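Local structure of glucose-6-phosphate isomerase (Thermus thermophilus, 1ZZG) at residues 1-6 with 363-368; 10-15 with 233-238; 150-155 with 171-176. The protein probably catalyses the reversible isomerisation of glucose 6-phosphate to fructose 6-phosphate, a step shared by glycolysis and gluconeogenesis. One frame throughout, in Å; residues are numbered along the deposited sequence.

In the fold
Contacts 1 and 2 are neighbours in the part of the chain built on the mixed sheet. Their centres lie 16 Å apart, and they touch where L4 CD1 comes within 4.2 Å of L235 CD1 and T6 CG2 within 4.0 Å of F12 CD2. Strand 3-5 and helix 12-18 follow each other, so the N-terminal region first pairs with strand 360-366 and then packs on helix 228-238. Contact 3 lies where two strands of the five-stranded parallel sheet begin, on the opposite side of the chain's centre, about 44 Å from contact 1 and 52 Å from contact 2, centre to centre. All three lie away from the predicted catalytic residues E267 and K406.

Contact 1 of 3, residues 1-6 with 363-368; sequences MLRLDT and ALFLPE
F365 carries R3 on the face of its ring. The guanidinium lies almost parallel to it, planes 14° apart and centres 4.1 Å apart, in an offset cation-pi stack. NH2 of R3 sits over the CG-CD2 side of the ring, 3.3 Å from CD2 of F365. R3 runs out with CG opposite the backbone N (chi1 176°), then bends at chi3 (67°), which brings the flat group back over its cross-strand neighbour. The ring edge is used as well: D5 CB packs near the ring plane, 3.6 Å from F365 CE2.

R3 and F365 are an antiparallel hydrogen-bonded pair, with F365 N to R3 O at 2.8 Å. D5 and A363 form the next such pair, D5 N giving a 2.8 Å bond to A363 O. Between them lies the non-hydrogen-bonded pair of L4 and L364, whose side chains turn to the other face of the sheet, CD1 of L4 being 4.0 Å from CD2 of L364. L2, just before the strand, lies alongside L366; their CD1 atoms are tightly packed at 3.4 Å.

Both charged ends have stronger partners outside the two segments. NH2 of R3 forms a salt bridge with E314, while D5 OD1 is hydrogen-bonded to Y351 OH and D5 OD2 forms a salt bridge with R7; the direct R3-D5 pair is long. Strand 3-5 thus closes one edge of the mixed sheet with leucines (L4, L364) on one face and, on the other, R3 and D5 set round the F365 ring, where the acidic neighbours probably stabilise the arginine's positive charge.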
ATOM      1  N   MET A   1      -7.170 -17.505  19.528  1.00 41.77           N
ATOM      2  CA  MET A   1      -7.947 -18.389  18.615  1.00 40.19           C
ATOM      3  C   MET A   1      -8.559 -17.632  17.439  1.00 37.90           C
ATOM      4  O   MET A   1      -9.409 -16.764  17.612  1.00 35.70           O
ATOM      5  CB  MET A   1      -9.052 -19.107  19.392  1.00 43.92           C
ATOM      6  CG  MET A   1     -10.155 -19.678  18.511  1.00 47.01           C
ATOM      7  SD  MET A   1     -10.415 -21.457  18.693  1.00 52.51           S
ATOM      8  CE  MET A   1      -9.474 -22.072  17.282  1.00 49.12           C
ATOM      9  N   LEU A   2      -8.113 -17.979  16.241  1.00 34.71           N
ATOM     10  CA  LEU A   2      -8.613 -17.358  15.026  1.00 33.66           C
ATOM     11  C   LEU A   2     -10.046 -17.864  14.840  1.00 32.85           C
ATOM     12  O   LEU A   2     -10.337 -19.015  15.154  1.00 31.53           O
ATOM     13  CB  LEU A   2      -7.736 -17.792  13.850  1.00 33.88           C
ATOM     14  CG  LEU A   2      -7.745 -16.991  12.552  1.00 35.55           C
ATOM     15  CD1 LEU A   2      -7.229 -15.593  12.828  1.00 36.70           C
ATOM     16  CD2 LEU A   2      -6.858 -17.682  11.523  1.00 35.35           C
ATOM     17  N   ARG A   3     -10.941 -17.011  14.350  1.00 33.06           N
ATOM     18  CA  ARG A   3     -12.329 -17.422  14.135  1.00 33.11           C
ATOM     19  C   ARG A   3     -12.814 -17.072  12.738  1.00 33.16           C
ATOM     20  O   ARG A   3     -12.658 -15.941  12.281  1.00 31.93           O
ATOM     21  CB  ARG A   3     -13.263 -16.779  15.177  1.00 33.08           C
ATOM     22  CG  ARG A   3     -14.747 -17.098  14.959  1.00 35.97           C
ATOM     23  CD  ARG A   3     -15.616 -16.695  16.154  1.00 36.53           C
ATOM     24  NE  ARG A   3     -15.684 -15.250  16.367  1.00 37.00           N
ATOM     25  CZ  ARG A   3     -16.476 -14.426  15.687  1.00 38.49           C
ATOM     26  NH1 ARG A   3     -17.278 -14.901  14.742  1.00 38.31           N
ATOM     27  NH2 ARG A   3     -16.473 -13.127  15.956  1.00 39.41           N
ATOM     28  N   LEU A   4     -13.395 -18.055  12.057  1.00 31.84           N
ATOM     29  CA  LEU A   4     -13.916 -17.844  10.714  1.00 31.52           C
ATOM     30  C   LEU A   4     -15.417 -17.593  10.784  1.00 33.04           C
ATOM     31  O   LEU A   4     -16.157 -18.364  11.397  1.00 32.12           O
ATOM     32  CB  LEU A   4     -13.646 -19.063   9.824  1.00 30.21           C
ATOM     33  CG  LEU A   4     -14.374 -19.053   8.471  1.00 29.86           C
ATOM     34  CD1 LEU A   4     -13.922 -17.861   7.623  1.00 29.37           C
ATOM     35  CD2 LEU A   4     -14.095 -20.362   7.742  1.00 29.52           C
ATOM     36  N   ASP A   5     -15.854 -16.508  10.155  1.00 33.12           N
ATOM     37  CA  ASP A   5     -17.266 -16.141  10.128  1.00 33.56           C
ATOM     38  C   ASP A   5     -17.788 -16.136   8.694  1.00 32.63           C
ATOM     39  O   ASP A   5     -17.289 -15.402   7.845  1.00 30.47           O
ATOM     40  CB  ASP A   5     -17.458 -14.757  10.751  1.00 36.14           C
ATOM     41  CG  ASP A   5     -18.914 -14.334  10.796  1.00 36.81           C
ATOM     42  OD1 ASP A   5     -19.548 -14.242   9.726  1.00 39.43           O
ATOM     43  OD2 ASP A   5     -19.426 -14.094  11.909  1.00 40.54           O
ATOM     44  N   THR A   6     -18.797 -16.957   8.430  1.00 31.57           N
ATOM     45  CA  THR A   6     -19.384 -17.045   7.102  1.00 31.71           C
ATOM     46  C   THR A   6     -20.888 -16.747   7.160  1.00 33.13           C
ATOM     47  O   THR A   6     -21.659 -17.241   6.341  1.00 33.34           O
ATOM     48  CB  THR A   6     -19.170 -18.457   6.494  1.00 33.45           C
ATOM     49  OG1 THR A   6     -19.691 -19.452   7.385  1.00 32.80           O
ATOM     50  CG2 THR A   6     -17.683 -18.723   6.255  1.00 31.67           C
ATOM     51  N   ALA A 363     -15.364 -13.203   7.060  1.00 26.43           N
ATOM     52  CA  ALA A 363     -14.452 -12.520   7.958  1.00 27.19           C
ATOM     53  C   ALA A 363     -13.625 -13.455   8.809  1.00 27.16           C
ATOM     54  O   ALA A 363     -14.060 -14.551   9.158  1.00 27.53           O
ATOM     55  CB  ALA A 363     -15.233 -11.563   8.863  1.00 26.31           C
ATOM     56  N   LEU A 364     -12.419 -13.004   9.128  1.00 26.89           N
ATOM     57  CA  LEU A 364     -11.512 -13.744   9.985  1.00 26.80           C
ATOM     58  C   LEU A 364     -11.292 -12.842  11.186  1.00 26.52           C
ATOM     59  O   LEU A 364     -10.761 -11.739  11.057  1.00 26.60           O
ATOM     60  CB  LEU A 364     -10.185 -14.017   9.274  1.00 28.29           C
ATOM     61  CG  LEU A 364     -10.183 -15.170   8.270  1.00 29.27           C
ATOM     62  CD1 LEU A 364      -8.844 -15.226   7.547  1.00 29.64           C
ATOM     63  CD2 LEU A 364     -10.451 -16.474   8.999  1.00 29.79           C
ATOM     64  N   PHE A 365     -11.724 -13.301  12.353  1.00 26.20           N
ATOM     65  CA  PHE A 365     -11.581 -12.522  13.574  1.00 26.85           C
ATOM     66  C   PHE A 365     -10.343 -12.904  14.377  1.00 28.01           C
ATOM     67  O   PHE A 365     -10.026 -14.082  14.534  1.00 28.85           O
ATOM     68  CB  PHE A 365     -12.835 -12.686  14.447  1.00 26.29           C
ATOM     69  CG  PHE A 365     -14.049 -11.980  13.907  1.00 26.18           C
ATOM     70  CD1 PHE A 365     -14.285 -10.638  14.210  1.00 26.31           C
ATOM     71  CD2 PHE A 365     -14.938 -12.643  13.066  1.00 27.31           C
ATOM     72  CE1 PHE A 365     -15.391  -9.968  13.682  1.00 25.83           C
ATOM     73  CE2 PHE A 365     -16.050 -11.980  12.529  1.00 27.48           C
ATOM     74  CZ  PHE A 365     -16.275 -10.640  12.838  1.00 26.79           C
ATOM     75  N   LEU A 366      -9.645 -11.882  14.863  1.00 27.73           N
ATOM     76  CA  LEU A 366      -8.458 -12.043  15.691  1.00 29.02           C
ATOM     77  C   LEU A 366      -8.854 -11.542  17.072  1.00 29.21           C
ATOM     78  O   LEU A 366      -9.532 -10.525  17.196  1.00 29.93           O
ATOM     79  CB  LEU A 366      -7.305 -11.171  15.180  1.00 32.22           C
ATOM     80  CG  LEU A 366      -6.390 -11.660  14.060  1.00 35.45           C
ATOM     81  CD1 LEU A 366      -7.205 -12.182  12.895  1.00 36.32           C
ATOM     82  CD2 LEU A 366      -5.496 -10.502  13.630  1.00 36.51           C
ATOM     83  N   PRO A 367      -8.441 -12.249  18.132  1.00 29.43           N
ATOM     84  CA  PRO A 367      -8.807 -11.783  19.473  1.00 28.46           C
ATOM     85  C   PRO A 367      -8.311 -10.354  19.700  1.00 28.74           C
ATOM     86  O   PRO A 367      -8.968  -9.547  20.351  1.00 27.75           O
ATOM     87  CB  PRO A 367      -8.117 -12.791  20.382  1.00 28.64           C
ATOM     88  CG  PRO A 367      -8.200 -14.063  19.573  1.00 30.21           C
ATOM     89  CD  PRO A 367      -7.833 -13.592  18.178  1.00 28.36           C
ATOM     90  N   GLU A 368      -7.142 -10.054  19.148  1.00 28.25           N
ATOM     91  CA  GLU A 368      -6.537  -8.734  19.256  1.00 27.21           C
ATOM     92  C   GLU A 368      -5.312  -8.762  18.354  1.00 26.38           C
ATOM     93  O   GLU A 368      -4.925  -9.828  17.883  1.00 24.94           O
ATOM     94  CB  GLU A 368      -6.116  -8.444  20.706  1.00 28.58           C
ATOM     95  CG  GLU A 368      -4.892  -9.215  21.212  1.00 29.25           C
ATOM     96  CD  GLU A 368      -5.157 -10.691  21.447  1.00 33.80           C
ATOM     97  OE1 GLU A 368      -6.040 -11.016  22.271  1.00 31.92           O
ATOM     98  OE2 GLU A 368      -4.474 -11.535  20.817  1.00 34.30           O
TER

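Contact 2 of 3, residues 10-15 with 233-238; sequences PGFPEA and ALLLHL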
ATOM      1  N   PRO A  10     -24.599 -18.573   3.592  1.00 39.98           N
ATOM      2  CA  PRO A  10     -25.444 -19.646   4.127  1.00 41.00           C
ATOM      3  C   PRO A  10     -25.211 -21.052   3.580  1.00 40.62           C
ATOM      4  O   PRO A  10     -25.461 -22.037   4.275  1.00 42.19           O
ATOM      5  CB  PRO A  10     -26.858 -19.138   3.840  1.00 41.66           C
ATOM      6  CG  PRO A  10     -26.679 -18.370   2.571  1.00 41.02           C
ATOM      7  CD  PRO A  10     -25.417 -17.586   2.863  1.00 40.55           C
ATOM      8  N   GLY A  11     -24.741 -21.153   2.344  1.00 39.93           N
ATOM      9  CA  GLY A  11     -24.513 -22.468   1.768  1.00 40.25           C
ATOM     10  C   GLY A  11     -23.142 -23.080   2.032  1.00 39.75           C
ATOM     11  O   GLY A  11     -22.832 -24.143   1.495  1.00 40.38           O
ATOM     12  N   PHE A  12     -22.329 -22.436   2.867  1.00 38.20           N
ATOM     13  CA  PHE A  12     -20.989 -22.943   3.144  1.00 36.48           C
ATOM     14  C   PHE A  12     -20.904 -24.286   3.875  1.00 36.31           C
ATOM     15  O   PHE A  12     -20.093 -25.134   3.518  1.00 35.36           O
ATOM     16  CB  PHE A  12     -20.163 -21.907   3.911  1.00 35.12           C
ATOM     17  CG  PHE A  12     -18.725 -22.307   4.089  1.00 31.63           C
ATOM     18  CD1 PHE A  12     -17.890 -22.460   2.983  1.00 32.31           C
ATOM     19  CD2 PHE A  12     -18.220 -22.582   5.350  1.00 31.24           C
ATOM     20  CE1 PHE A  12     -16.565 -22.887   3.134  1.00 31.41           C
ATOM     21  CE2 PHE A  12     -16.898 -23.010   5.516  1.00 31.88           C
ATOM     22  CZ  PHE A  12     -16.069 -23.162   4.404  1.00 29.85           C
ATOM     23  N   PRO A  13     -21.722 -24.490   4.919  1.00 37.46           N
ATOM     24  CA  PRO A  13     -21.665 -25.769   5.638  1.00 37.71           C
ATOM     25  C   PRO A  13     -21.912 -26.957   4.704  1.00 37.74           C
ATOM     26  O   PRO A  13     -21.302 -28.013   4.860  1.00 37.59           O
ATOM     27  CB  PRO A  13     -22.753 -25.609   6.699  1.00 37.97           C
ATOM     28  CG  PRO A  13     -22.708 -24.132   6.991  1.00 38.11           C
ATOM     29  CD  PRO A  13     -22.631 -23.548   5.595  1.00 37.00           C
ATOM     30  N   GLU A  14     -22.796 -26.778   3.728  1.00 37.46           N
ATOM     31  CA  GLU A  14     -23.092 -27.852   2.788  1.00 37.95           C
ATOM     32  C   GLU A  14     -21.948 -28.030   1.792  1.00 37.06           C
ATOM     33  O   GLU A  14     -21.617 -29.145   1.386  1.00 35.66           O
ATOM     34  CB  GLU A  14     -24.401 -27.554   2.045  1.00 41.29           C
ATOM     35  CG  GLU A  14     -24.830 -28.581   1.003  1.00 45.75           C
ATOM     36  CD  GLU A  14     -23.999 -28.528  -0.265  1.00 50.10           C
ATOM     37  OE1 GLU A  14     -23.481 -27.435  -0.585  1.00 52.09           O
ATOM     38  OE2 GLU A  14     -23.878 -29.570  -0.952  1.00 52.75           O
ATOM     39  N   ALA A  15     -21.343 -26.918   1.407  1.00 34.43           N
ATOM     40  CA  ALA A  15     -20.253 -26.948   0.453  1.00 34.24           C
ATOM     41  C   ALA A  15     -19.015 -27.593   1.061  1.00 32.70           C
ATOM     42  O   ALA A  15     -18.289 -28.325   0.389  1.00 32.48           O
ATOM     43  CB  ALA A  15     -19.945 -25.541  -0.015  1.00 35.11           C
ATOM     44  N   ALA A 233      -9.373 -22.112   2.362  1.00 23.08           N
ATOM     45  CA  ALA A 233      -8.821 -22.561   1.089  1.00 21.75           C
ATOM     46  C   ALA A 233     -10.024 -22.888   0.198  1.00 22.54           C
ATOM     47  O   ALA A 233     -10.058 -22.540  -0.985  1.00 21.57           O
ATOM     48  CB  ALA A 233      -7.968 -23.797   1.290  1.00 23.01           C
ATOM     49  N   LEU A 234     -11.017 -23.555   0.781  1.00 22.49           N
ATOM     50  CA  LEU A 234     -12.225 -23.911   0.040  1.00 22.66           C
ATOM     51  C   LEU A 234     -12.921 -22.645  -0.460  1.00 23.32           C
ATOM     52  O   LEU A 234     -13.319 -22.563  -1.621  1.00 24.67           O
ATOM     53  CB  LEU A 234     -13.193 -24.703   0.924  1.00 23.61           C
ATOM     54  CG  LEU A 234     -14.531 -25.063   0.261  1.00 24.33           C
ATOM     55  CD1 LEU A 234     -14.274 -25.972  -0.939  1.00 25.41           C
ATOM     56  CD2 LEU A 234     -15.449 -25.747   1.268  1.00 25.26           C
ATOM     57  N   LEU A 235     -13.069 -21.663   0.422  1.00 23.97           N
ATOM     58  CA  LEU A 235     -13.718 -20.411   0.050  1.00 25.30           C
ATOM     59  C   LEU A 235     -13.054 -19.816  -1.187  1.00 24.71           C
ATOM     60  O   LEU A 235     -13.728 -19.503  -2.162  1.00 26.54           O
ATOM     61  CB  LEU A 235     -13.664 -19.407   1.208  1.00 24.60           C
ATOM     62  CG  LEU A 235     -14.604 -19.664   2.392  1.00 25.68           C
ATOM     63  CD1 LEU A 235     -14.268 -18.711   3.525  1.00 27.73           C
ATOM     64  CD2 LEU A 235     -16.054 -19.475   1.952  1.00 27.20           C
ATOM     65  N   LEU A 236     -11.735 -19.657  -1.156  1.00 23.99           N
ATOM     66  CA  LEU A 236     -11.045 -19.104  -2.316  1.00 24.19           C
ATOM     67  C   LEU A 236     -11.220 -20.029  -3.525  1.00 24.99           C
ATOM     68  O   LEU A 236     -11.392 -19.565  -4.654  1.00 24.88           O
ATOM     69  CB  LEU A 236      -9.553 -18.897  -2.024  1.00 25.49           C
ATOM     70  CG  LEU A 236      -9.150 -17.623  -1.266  1.00 24.17           C
ATOM     71  CD1 LEU A 236      -9.599 -17.695   0.191  1.00 23.65           C
ATOM     72  CD2 LEU A 236      -7.636 -17.452  -1.340  1.00 25.23           C
ATOM     73  N   HIS A 237     -11.191 -21.338  -3.283  1.00 25.56           N
ATOM     74  CA  HIS A 237     -11.342 -22.309  -4.363  1.00 25.71           C
ATOM     75  C   HIS A 237     -12.702 -22.217  -5.056  1.00 27.10           C
ATOM     76  O   HIS A 237     -12.791 -22.315  -6.282  1.00 26.89           O
ATOM     77  CB  HIS A 237     -11.156 -23.735  -3.845  1.00 26.02           C
ATOM     78  CG  HIS A 237     -11.280 -24.775  -4.915  1.00 25.94           C
ATOM     79  ND1 HIS A 237     -10.477 -24.781  -6.036  1.00 25.42           N
ATOM     80  CD2 HIS A 237     -12.122 -25.827  -5.049  1.00 27.35           C
ATOM     81  CE1 HIS A 237     -10.821 -25.793  -6.814  1.00 27.98           C
ATOM     82  NE2 HIS A 237     -11.815 -26.443  -6.238  1.00 27.07           N
ATOM     83  N   LEU A 238     -13.753 -22.031  -4.264  1.00 29.08           N
ATOM     84  CA  LEU A 238     -15.110 -21.929  -4.798  1.00 29.26           C
ATOM     85  C   LEU A 238     -15.317 -20.643  -5.612  1.00 30.00           C
ATOM     86  O   LEU A 238     -16.318 -20.496  -6.313  1.00 29.09           O
ATOM     87  CB  LEU A 238     -16.129 -22.001  -3.657  1.00 29.54           C
ATOM     88  CG  LEU A 238     -16.156 -23.302  -2.845  1.00 30.23           C
ATOM     89  CD1 LEU A 238     -17.140 -23.163  -1.708  1.00 30.36           C
ATOM     90  CD2 LEU A 238     -16.528 -24.478  -3.739  1.00 33.64           C
TER
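F12 reaches from helix 12-18 to a pair of leucines, L234 and L235, on helix 228-238. Its backbone begins the helix directly after the N-cap residue G11. From CB the side chain takes the course opposite its own amide nitrogen (chi1 -173°), so that CG and the ring behind it lead toward helix 228-238. One flank of the ring does the touching on this side: CD1 of F12 lies 3.7 Å from CD2 of L235, and CE1 of F12, next along, has CD2 of L235 and CD2 of L234 each at 3.6 Å. CE1 of F12 is therefore lodged between two methyl groups, with CG of L235 close behind at 3.8 Å. Farther out, CZ of F12 meets CD2 of L234 more loosely at 4.1 Å. L235 runs at about a right angle to F12, whereas L234 slants across it. With an alanine here in place of the phenylalanine, the facing methyls of L234 and L235 would probably lose their aromatic partner and a gap would open between the helices.

One turn on, A15 points its CB at CD1 of L238, 4.0 Å away, and O of A15 lies 3.9 Å from CD2 of L234. That carbonyl accepts a hydrogen bond from H19 ND1, and the leucine methyl merely packs beside it.

No hydrogen bond joins the segments; the side chains that meet are all apolar. L235 and L236 also touch Y362 of strand 360-366, consistent with helix 228-238 lying between the mixed sheet and helix 12-18, as helices cover the sheet in an alpha/beta domain.

Contact 3 of 3, residues 150-155 with 171-176; sequences DWRRHL and EREGLK
W151 turns the edge of its six-membered ring to E173. CG of W151 stands between the backbone N and the carbonyl carbon (chi1 71°), a crowded position that lays the indole against the neighbouring arginine: CG of R152 covers the centre of the ring. At the rim, CZ2 of W151 lies 3.6 Å from OE1 of E173, near the ring plane. CD2 of L175 comes obliquely to CZ3 of W151, 4.1 Å away.

R152 then supplies the polar grip. Its chain is extended from CG to NE and crosses E173 at about a right angle. NE and NH2 of R152 approach side-on and both bond to the single oxygen OE1 of E173, NE at 3.2 Å and NH2 at 3.1 Å. Neither bond is straight, with angles at the hydrogen of 140° and 144°, and the oxygen is tilted out of the guanidinium plane. OE2 of E173 has a long ion pair with R172, so the glutamate joins two arginines in a network. R172 in turn makes a weak, long ion pair with E326 of the second subunit. The aliphatic part of R152 also packs on L175, with CB of R152 3.8 Å from CD2 of L175.

L155, the first residue of strand 155-159, places its CD2 3.6 Å from CD1 of L175, and F169 of helix 165-173 touches both leucines. One water bridges the backbones, donating to L155 O at 2.7 Å and accepting from K176 N at 2.8 Å.

After helix 165-173, G174 takes positive phi, and L175 leads into strand 176-179, which runs parallel beside strand 155-159. This is the beta-alpha-beta crossover at the edge of a five-stranded parallel sheet of order 2-1-3-4-5, the arrangement of SIS domains.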
ATOM      1  N   ASP A 150      35.616  -0.633  12.525  1.00 34.41           N
ATOM      2  CA  ASP A 150      34.434  -1.086  13.232  1.00 34.75           C
ATOM      3  C   ASP A 150      33.221  -1.267  12.322  1.00 33.77           C
ATOM      4  O   ASP A 150      32.116  -1.496  12.806  1.00 32.46           O
ATOM      5  CB  ASP A 150      34.105  -0.105  14.356  1.00 38.07           C
ATOM      6  CG  ASP A 150      33.173  -0.700  15.387  1.00 42.60           C
ATOM      7  OD1 ASP A 150      33.504  -1.777  15.930  1.00 45.70           O
ATOM      8  OD2 ASP A 150      32.114  -0.092  15.654  1.00 45.63           O
ATOM      9  N   TRP A 151      33.417  -1.182  11.009  1.00 31.89           N
ATOM     10  CA  TRP A 151      32.294  -1.332  10.090  1.00 31.70           C
ATOM     11  C   TRP A 151      31.652  -2.717  10.139  1.00 31.83           C
ATOM     12  O   TRP A 151      30.428  -2.839  10.100  1.00 32.19           O
ATOM     13  CB  TRP A 151      32.709  -1.015   8.643  1.00 30.28           C
ATOM     14  CG  TRP A 151      33.608  -2.029   7.977  1.00 31.17           C
ATOM     15  CD1 TRP A 151      34.975  -2.037   7.973  1.00 30.73           C
ATOM     16  CD2 TRP A 151      33.198  -3.159   7.190  1.00 30.30           C
ATOM     17  NE1 TRP A 151      35.441  -3.094   7.230  1.00 30.88           N
ATOM     18  CE2 TRP A 151      34.375  -3.802   6.736  1.00 30.97           C
ATOM     19  CE3 TRP A 151      31.951  -3.690   6.821  1.00 28.37           C
ATOM     20  CZ2 TRP A 151      34.345  -4.955   5.930  1.00 30.99           C
ATOM     21  CZ3 TRP A 151      31.919  -4.838   6.020  1.00 27.91           C
ATOM     22  CH2 TRP A 151      33.111  -5.456   5.584  1.00 29.13           C
ATOM     23  N   ARG A 152      32.472  -3.757  10.233  1.00 31.96           N
ATOM     24  CA  ARG A 152      31.955  -5.123  10.263  1.00 32.54           C
ATOM     25  C   ARG A 152      30.871  -5.372  11.300  1.00 32.38           C
ATOM     26  O   ARG A 152      29.962  -6.169  11.064  1.00 32.29           O
ATOM     27  CB  ARG A 152      33.095  -6.117  10.474  1.00 31.97           C
ATOM     28  CG  ARG A 152      34.101  -6.104   9.341  1.00 32.77           C
ATOM     29  CD  ARG A 152      35.117  -7.231   9.440  1.00 35.01           C
ATOM     30  NE  ARG A 152      36.022  -7.189   8.297  1.00 34.17           N
ATOM     31  CZ  ARG A 152      37.005  -6.305   8.158  1.00 36.19           C
ATOM     32  NH1 ARG A 152      37.223  -5.395   9.099  1.00 35.67           N
ATOM     33  NH2 ARG A 152      37.749  -6.311   7.060  1.00 34.90           N
ATOM     34  N   ARG A 153      30.954  -4.698  12.444  1.00 31.41           N
ATOM     35  CA  ARG A 153      29.960  -4.896  13.488  1.00 29.89           C
ATOM     36  C   ARG A 153      28.614  -4.296  13.101  1.00 29.94           C
ATOM     37  O   ARG A 153      27.584  -4.669  13.662  1.00 28.41           O
ATOM     38  CB  ARG A 153      30.427  -4.272  14.807  1.00 31.66           C
ATOM     39  CG  ARG A 153      29.586  -4.695  16.009  1.00 34.84           C
ATOM     40  CD  ARG A 153      29.976  -3.968  17.294  1.00 37.32           C
ATOM     41  NE  ARG A 153      29.155  -4.409  18.423  1.00 40.09           N
ATOM     42  CZ  ARG A 153      29.138  -3.826  19.620  1.00 40.36           C
ATOM     43  NH1 ARG A 153      29.897  -2.765  19.864  1.00 42.18           N
ATOM     44  NH2 ARG A 153      28.353  -4.301  20.577  1.00 39.79           N
ATOM     45  N   HIS A 154      28.627  -3.370  12.142  1.00 26.91           N
ATOM     46  CA  HIS A 154      27.404  -2.702  11.710  1.00 27.39           C
ATOM     47  C   HIS A 154      26.706  -3.355  10.511  1.00 26.42           C
ATOM     48  O   HIS A 154      25.717  -2.828  10.001  1.00 26.13           O
ATOM     49  CB  HIS A 154      27.706  -1.230  11.402  1.00 27.31           C
ATOM     50  CG  HIS A 154      28.095  -0.431  12.608  1.00 27.38           C
ATOM     51  ND1 HIS A 154      27.277   0.532  13.160  1.00 27.19           N
ATOM     52  CD2 HIS A 154      29.201  -0.475  13.390  1.00 29.57           C
ATOM     53  CE1 HIS A 154      27.862   1.046  14.228  1.00 29.19           C
ATOM     54  NE2 HIS A 154      29.030   0.450  14.390  1.00 28.20           N
ATOM     55  N   LEU A 155      27.225  -4.495  10.062  1.00 26.26           N
ATOM     56  CA  LEU A 155      26.632  -5.213   8.936  1.00 26.34           C
ATOM     57  C   LEU A 155      26.374  -6.671   9.304  1.00 27.59           C
ATOM     58  O   LEU A 155      27.296  -7.413   9.650  1.00 26.39           O
ATOM     59  CB  LEU A 155      27.546  -5.154   7.708  1.00 25.26           C
ATOM     60  CG  LEU A 155      27.055  -5.945   6.488  1.00 26.85           C
ATOM     61  CD1 LEU A 155      25.724  -5.384   6.011  1.00 25.24           C
ATOM     62  CD2 LEU A 155      28.090  -5.871   5.372  1.00 26.25           C
ATOM     63  N   GLU A 171      31.281 -14.830   5.190  1.00 33.05           N
ATOM     64  CA  GLU A 171      32.344 -15.690   5.704  1.00 36.14           C
ATOM     65  C   GLU A 171      33.725 -15.084   5.454  1.00 36.30           C
ATOM     66  O   GLU A 171      34.619 -15.195   6.293  1.00 35.22           O
ATOM     67  CB  GLU A 171      32.244 -17.085   5.075  1.00 38.13           C
ATOM     68  CG  GLU A 171      30.917 -17.768   5.364  1.00 42.61           C
ATOM     69  CD  GLU A 171      30.835 -19.185   4.822  1.00 46.01           C
ATOM     70  OE1 GLU A 171      31.195 -19.405   3.646  1.00 46.70           O
ATOM     71  OE2 GLU A 171      30.392 -20.078   5.575  1.00 48.42           O
ATOM     72  N   ARG A 172      33.889 -14.441   4.302  1.00 36.35           N
ATOM     73  CA  ARG A 172      35.151 -13.798   3.949  1.00 38.23           C
ATOM     74  C   ARG A 172      35.467 -12.640   4.895  1.00 37.82           C
ATOM     75  O   ARG A 172      36.599 -12.486   5.348  1.00 37.26           O
ATOM     76  CB  ARG A 172      35.083 -13.263   2.516  1.00 41.07           C
ATOM     77  CG  ARG A 172      36.231 -12.335   2.141  1.00 46.78           C
ATOM     78  CD  ARG A 172      35.887 -11.496   0.916  1.00 50.49           C
ATOM     79  NE  ARG A 172      36.948 -10.557   0.552  1.00 53.81           N
ATOM     80  CZ  ARG A 172      38.155 -10.914   0.118  1.00 54.34           C
ATOM     81  NH1 ARG A 172      38.468 -12.197  -0.007  1.00 55.16           N
ATOM     82  NH2 ARG A 172      39.046  -9.986  -0.206  1.00 55.13           N
ATOM     83  N   GLU A 173      34.456 -11.832   5.192  1.00 36.21           N
ATOM     84  CA  GLU A 173      34.620 -10.668   6.055  1.00 35.82           C
ATOM     85  C   GLU A 173      34.404 -10.908   7.547  1.00 35.59           C
ATOM     86  O   GLU A 173      34.622 -10.005   8.358  1.00 35.83           O
ATOM     87  CB  GLU A 173      33.685  -9.553   5.591  1.00 36.23           C
ATOM     88  CG  GLU A 173      33.996  -9.006   4.207  1.00 37.09           C
ATOM     89  CD  GLU A 173      35.361  -8.337   4.131  1.00 39.00           C
ATOM     90  OE1 GLU A 173      35.957  -8.053   5.193  1.00 37.78           O
ATOM     91  OE2 GLU A 173      35.835  -8.086   3.002  1.00 40.48           O
ATOM     92  N   GLY A 174      33.976 -12.111   7.915  1.00 35.13           N
ATOM     93  CA  GLY A 174      33.750 -12.398   9.320  1.00 33.95           C
ATOM     94  C   GLY A 174      32.562 -11.629   9.866  1.00 33.56           C
ATOM     95  O   GLY A 174      32.611 -11.071  10.970  1.00 33.09           O
ATOM     96  N   LEU A 175      31.488 -11.601   9.085  1.00 31.48           N
ATOM     97  CA  LEU A 175      30.274 -10.896   9.474  1.00 31.13           C
ATOM     98  C   LEU A 175      29.297 -11.834  10.159  1.00 30.74           C
ATOM     99  O   LEU A 175      29.271 -13.033   9.875  1.00 31.10           O
ATOM    100  CB  LEU A 175      29.594 -10.301   8.239  1.00 28.87           C
ATOM    101  CG  LEU A 175      30.477  -9.445   7.331  1.00 30.44           C
ATOM    102  CD1 LEU A 175      29.674  -8.993   6.126  1.00 28.87           C
ATOM    103  CD2 LEU A 175      31.016  -8.253   8.112  1.00 27.29           C
ATOM    104  N   LYS A 176      28.493 -11.292  11.067  1.00 30.12           N
ATOM    105  CA  LYS A 176      27.492 -12.111  11.733  1.00 30.82           C
ATOM    106  C   LYS A 176      26.519 -12.483  10.624  1.00 29.48           C
ATOM    107  O   LYS A 176      26.213 -11.665   9.753  1.00 27.85           O
ATOM    108  CB  LYS A 176      26.749 -11.318  12.803  1.00 32.00           C
ATOM    109  CG  LYS A 176      25.746 -12.150  13.591  1.00 35.77           C
ATOM    110  CD  LYS A 176      26.457 -13.200  14.438  1.00 39.43           C
ATOM    111  CE  LYS A 176      25.481 -13.988  15.299  1.00 42.53           C
ATOM    112  NZ  LYS A 176      24.548 -14.782  14.462  1.00 44.80           N
TER
HETATM  113  O   HOH W   1      28.590  -8.597  11.742  1.00 25.26           O